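Local coordinates for protein chitinase (Thermococcus chitonophagus, PDB 5XSX) that probably hydrolyses internal links of chitin as an endochitinase, this chain being a fragment that comprises a beta-sandwich domain and a largely helical domain carrying bound N-acetylglucosamine, at residues N174-A179 with T220-F225; R180-N185 with V230-E235. All coordinates share one frame; numbering follows the deposited sequence.

In the fold
Interaction 1 and interaction 2 lie side by side in the mainly helical domain that follows the N-terminal beta-sandwich, far from the centre of the chain. Their centres are about 14 Å apart. Along the chain the segments alternate: 174-179 runs straight into 180-185, and 220-225 precedes 230-235 by a few residues. Helices 186-198 and 203-214 fill much of the sequence between the two halves. Both contacts lie around the small sheet of strands 168-169, 179-181 and 218-219 and the hairpin 228-232/235-239. A long, weak ion pair from Lys221 to Glu235 also links them. Interaction 1 borders bound sugar, and interaction 2 probably sets the hairpin beside that sugar-bearing loop.

Interaction 1: residues N174-A179 with T220-F225; sequences NLASSA and TKDPAF. With NAG (2-acetamido-2-deoxy-beta-D-glucopyranose), chain C.
Asp222 and Thr220 supply the polar half of this contact, and both reach for backbone groups of 174-179. Asp222 OD2 accepts from Ser177 N at 2.8 Å, with an N-H...O angle of 162°. The donor comes in on the anti side of the carboxylate, somewhat out of its plane. Ser177 OG adds a weak bond to the same oxygen. Asp222 OD1 is used inside the loop: it accepts from Ala224 N at 2.9 Å and closes an Asx turn. The carboxylate is thus held through both oxygens.

Thr220 works in a similar double way. With its hydroxyl anti to the backbone N (chi1 -176°), Thr220 OG1 donates to Ser178 O at 2.6 Å. The hydroxyl sits above the carbonyl plane. Thr220 OG1 also accepts from Asp222 N at 3.0 Å, which makes an ST turn. The two turns shape the loop that presents Asp222.

Phe225 supplies the ring contacts. The apolar one is with Ala176, whose CB touches ring atom CE1 of Phe225 at 3.5 Å, in an oblique approach. Two polar atoms, the carbonyl oxygens of Asn174 and Leu175, meet the ring at its edge, near its plane, beside CZ and CE1.

Asn174 also faces a bound N-acetylglucosamine. Its O accepts a weak hydrogen bond from sugar O1, and its side-chain amide lies against the sugar, with ND2 of Asn174 3.3 Å from C6 of NAG. Lys212 bonds both Asn174 OD1 and the sugar. The contact thus borders a sugar site, consistent with binding of a chitin chain.

Trp215 meets the Phe225 ring and touches Ala176. The segment 174-179 links strand 168-169 to strand 179-181, while 220-225 links strand 218-219 to strand 228-232. The contact therefore joins two loops beside the three-stranded antiparallel sheet and the helix 203-214.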
# COMPACT_ATOMS: atom_id res chain seq x y z
N ASN A 174 6.26 12.52 22.76
CA ASN A 174 6.81 11.54 23.70
C ASN A 174 7.39 12.18 24.95
O ASN A 174 8.52 11.89 25.34
CB ASN A 174 7.88 10.68 23.01
CG ASN A 174 7.34 9.93 21.81
OD1 ASN A 174 6.21 10.18 21.37
ND2 ASN A 174 8.14 9.03 21.26
N LEU A 175 6.60 13.06 25.57
CA LEU A 175 7.00 13.77 26.78
C LEU A 175 8.25 14.61 26.57
O LEU A 175 9.15 14.63 27.41
CB LEU A 175 7.20 12.80 27.94
CG LEU A 175 6.01 11.91 28.30
CD1 LEU A 175 6.33 11.05 29.52
CD2 LEU A 175 4.77 12.74 28.55
N ALA A 176 8.32 15.31 25.44
CA ALA A 176 9.42 16.22 25.16
C ALA A 176 8.91 17.65 25.03
O ALA A 176 7.75 17.87 24.69
CB ALA A 176 10.16 15.80 23.90
N SER A 177 9.79 18.61 25.30
CA SER A 177 9.44 20.02 25.20
C SER A 177 9.08 20.38 23.76
O SER A 177 8.01 20.92 23.50
CB SER A 177 10.60 20.89 25.68
OG SER A 177 11.77 20.66 24.92
N SER A 178 9.98 20.06 22.84
CA SER A 178 9.76 20.31 21.42
C SER A 178 10.41 19.22 20.59
O SER A 178 11.05 18.32 21.12
CB SER A 178 10.29 21.69 21.02
OG SER A 178 11.69 21.77 21.22
N ALA A 179 10.26 19.32 19.27
CA ALA A 179 10.86 18.35 18.36
C ALA A 179 11.05 18.96 16.98
O ALA A 179 10.35 19.89 16.59
CB ALA A 179 10.00 17.10 18.28
N THR A 220 15.43 16.68 18.92
CA THR A 220 14.88 17.62 19.90
C THR A 220 15.96 18.44 20.61
O THR A 220 17.11 18.02 20.72
CB THR A 220 14.05 16.88 20.96
OG1 THR A 220 13.46 17.83 21.85
CG2 THR A 220 14.93 15.92 21.76
N LYS A 221 15.56 19.62 21.07
CA LYS A 221 16.44 20.48 21.87
C LYS A 221 16.33 20.12 23.35
O LYS A 221 17.07 20.66 24.18
CB LYS A 221 16.10 21.95 21.66
CG LYS A 221 16.49 22.52 20.31
CD LYS A 221 16.17 24.01 20.24
CE LYS A 221 16.61 24.62 18.92
NZ LYS A 221 16.29 26.07 18.85
N ASP A 222 15.40 19.23 23.66
CA ASP A 222 15.11 18.84 25.04
C ASP A 222 16.35 18.30 25.74
O ASP A 222 16.90 17.28 25.34
CB ASP A 222 13.99 17.81 25.07
CG ASP A 222 13.33 17.69 26.44
OD1 ASP A 222 14.06 17.67 27.45
OD2 ASP A 222 12.09 17.62 26.50
N PRO A 223 16.79 19.00 26.80
CA PRO A 223 17.97 18.63 27.59
C PRO A 223 17.79 17.31 28.33
O PRO A 223 18.76 16.59 28.56
CB PRO A 223 18.12 19.79 28.58
CG PRO A 223 17.33 20.92 27.98
CD PRO A 223 16.19 20.26 27.28
N ALA A 224 16.55 17.00 28.71
CA ALA A 224 16.26 15.78 29.46
C ALA A 224 16.52 14.54 28.61
O ALA A 224 17.00 13.53 29.12
CB ALA A 224 14.82 15.80 29.96
N PHE A 225 16.19 14.63 27.33
CA PHE A 225 16.39 13.50 26.42
C PHE A 225 17.84 13.36 25.99
O PHE A 225 18.43 14.29 25.43
CB PHE A 225 15.50 13.65 25.18
CG PHE A 225 14.09 13.18 25.40
CD1 PHE A 225 13.12 14.04 25.88
CD2 PHE A 225 13.74 11.87 25.11
CE1 PHE A 225 11.83 13.60 26.08
CE2 PHE A 225 12.45 11.42 25.31
CZ PHE A 225 11.49 12.29 25.79
C1 NAG C . 8.15 7.85 25.39
C2 NAG C . 6.77 7.67 24.81
C3 NAG C . 6.65 6.43 24.01
C4 NAG C . 7.84 6.03 23.17
C5 NAG C . 9.20 6.55 23.60
C6 NAG C . 10.09 6.66 22.40
C7 NAG C . 4.68 8.56 25.90
C8 NAG C . 3.67 8.53 27.07
N2 NAG C . 5.82 7.65 25.91
O1 NAG C . 8.20 9.06 26.02
O3 NAG C . 5.50 6.57 23.10
O4 NAG C . 7.92 4.59 23.27
O5 NAG C . 9.16 7.85 24.29
O6 NAG C . 11.13 5.70 22.47
O7 NAG C . 4.51 9.32 24.98

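Interaction 2: residues R180-N185 with V230-E235; sequences RMWVPN and VIIDEE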
# COMPACT_ATOMS: atom_id res chain seq x y z
N ARG A 180 12.02 18.42 16.24
CA ARG A 180 12.30 18.88 14.88
C ARG A 180 12.37 17.71 13.91
O ARG A 180 13.13 16.76 14.12
CB ARG A 180 13.61 19.67 14.86
CG ARG A 180 13.97 20.25 13.50
CD ARG A 180 15.33 20.94 13.55
NE ARG A 180 15.74 21.44 12.24
CZ ARG A 180 15.56 22.69 11.83
NH1 ARG A 180 14.99 23.58 12.62
NH2 ARG A 180 15.97 23.05 10.62
N MET A 181 11.56 17.77 12.86
CA MET A 181 11.53 16.70 11.86
C MET A 181 12.86 16.59 11.13
O MET A 181 13.40 17.60 10.66
CB MET A 181 10.39 16.93 10.87
CG MET A 181 9.00 16.81 11.48
SD MET A 181 8.65 15.16 12.13
CE MET A 181 8.83 15.43 13.89
N TRP A 182 13.37 15.37 11.02
CA TRP A 182 14.71 15.16 10.48
C TRP A 182 14.81 13.85 9.69
O TRP A 182 14.48 12.78 10.20
CB TRP A 182 15.73 15.17 11.62
CG TRP A 182 17.14 14.93 11.18
CD1 TRP A 182 17.92 15.77 10.43
CD2 TRP A 182 17.96 13.79 11.48
NE1 TRP A 182 19.16 15.21 10.24
CE2 TRP A 182 19.21 14.00 10.87
CE3 TRP A 182 17.74 12.61 12.20
CZ2 TRP A 182 20.25 13.07 10.96
CZ3 TRP A 182 18.77 11.69 12.29
CH2 TRP A 182 20.01 11.93 11.67
N VAL A 183 15.27 13.95 8.45
CA VAL A 183 15.51 12.78 7.62
C VAL A 183 16.93 12.27 7.85
O VAL A 183 17.90 12.94 7.50
CB VAL A 183 15.31 13.08 6.13
CG1 VAL A 183 15.55 11.83 5.29
CG2 VAL A 183 13.90 13.62 5.88
N PRO A 184 17.06 11.07 8.45
CA PRO A 184 18.34 10.47 8.84
C PRO A 184 19.35 10.38 7.70
O PRO A 184 20.51 10.74 7.90
CB PRO A 184 17.94 9.06 9.31
CG PRO A 184 16.54 8.85 8.81
CD PRO A 184 15.92 10.20 8.79
N ASN A 185 18.93 9.92 6.52
CA ASN A 185 19.82 9.87 5.36
C ASN A 185 19.05 9.83 4.04
O ASN A 185 17.83 9.70 4.03
CB ASN A 185 20.76 8.67 5.45
CG ASN A 185 20.03 7.35 5.53
OD1 ASN A 185 19.52 6.85 4.53
ND2 ASN A 185 19.98 6.78 6.73
N VAL A 230 23.38 15.47 16.93
CA VAL A 230 23.02 15.81 15.55
C VAL A 230 22.93 17.32 15.40
O VAL A 230 22.32 18.00 16.23
CB VAL A 230 21.69 15.16 15.13
CG1 VAL A 230 21.28 15.62 13.74
CG2 VAL A 230 21.79 13.64 15.18
N ILE A 231 23.54 17.85 14.34
CA ILE A 231 23.60 19.30 14.15
C ILE A 231 22.83 19.77 12.92
O ILE A 231 23.06 19.29 11.81
CB ILE A 231 25.06 19.77 14.03
CG1 ILE A 231 25.92 19.11 15.10
CG2 ILE A 231 25.14 21.29 14.14
CD1 ILE A 231 25.54 19.47 16.51
N ILE A 232 21.93 20.73 13.14
CA ILE A 232 21.17 21.33 12.05
C ILE A 232 21.26 22.85 12.14
O ILE A 232 20.88 23.44 13.16
CB ILE A 232 19.69 20.90 12.08
CG1 ILE A 232 19.58 19.38 12.06
CG2 ILE A 232 18.95 21.51 10.90
CD1 ILE A 232 18.15 18.87 12.16
N ASP A 233 21.75 23.48 11.08
CA ASP A 233 21.93 24.93 11.03
C ASP A 233 22.78 25.43 12.19
O ASP A 233 22.41 26.39 12.87
CB ASP A 233 20.57 25.64 11.02
CG ASP A 233 19.72 25.28 9.82
OD1 ASP A 233 20.30 25.03 8.74
OD2 ASP A 233 18.48 25.24 9.95
N GLU A 234 23.92 24.77 12.40
CA GLU A 234 24.86 25.12 13.46
C GLU A 234 24.23 25.11 14.85
O GLU A 234 24.66 25.83 15.74
CB GLU A 234 25.49 26.49 13.19
CG GLU A 234 26.33 26.55 11.92
CD GLU A 234 25.79 27.55 10.92
OE1 GLU A 234 24.75 28.18 11.20
OE2 GLU A 234 26.42 27.71 9.85
N GLU A 235 23.21 24.27 15.03
CA GLU A 235 22.55 24.14 16.32
C GLU A 235 22.55 22.69 16.78
O GLU A 235 22.34 21.77 15.99
CB GLU A 235 21.12 24.67 16.26
CG GLU A 235 21.01 26.15 15.90
CD GLU A 235 19.59 26.66 15.95
OE1 GLU A 235 18.71 25.92 16.44
OE2 GLU A 235 19.35 27.80 15.51
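Ile232 wedges its side chain between Arg180 and Trp182, and this is the tight part of the contact. Its CD1 lies 3.6 Å from Trp182 CD1, approaching the indole obliquely. Ile232 CD1 is also 3.5 Å from Arg180 NE. CG anti to the backbone N (chi1 -178°) and an extended chain beyond it together carry the buried Arg180 guanidinium past Ile232, with NH2 of Arg180 3.4 Å from CG2 of Ile232. Val230 CG1 sits over one face of the Trp182 indole, 4.2 Å from the centroid of its six-membered ring and 25° off the normal, a CH-pi contact. Pro184 CA covers the opposite face, so the ring is held between the two. Trp239 meets it edge-to-face.

The looser side lies at the hairpin turn. There NH2 of Arg180 forms a salt bridge with OD2 of exposed Asp233, at 3.4 Å. The guanidinium and carboxylate planes stand 85° apart. No hydrogen bond crosses between the segments. Replacing Arg180 with an alanine would probably leave Asp233 without this charged mate and uncover one flank of Ile232.

The arrangement is a two-stranded antiparallel beta-hairpin, 228-232 with 235-239, packed by its side chains against strand 179-181 and the following loop.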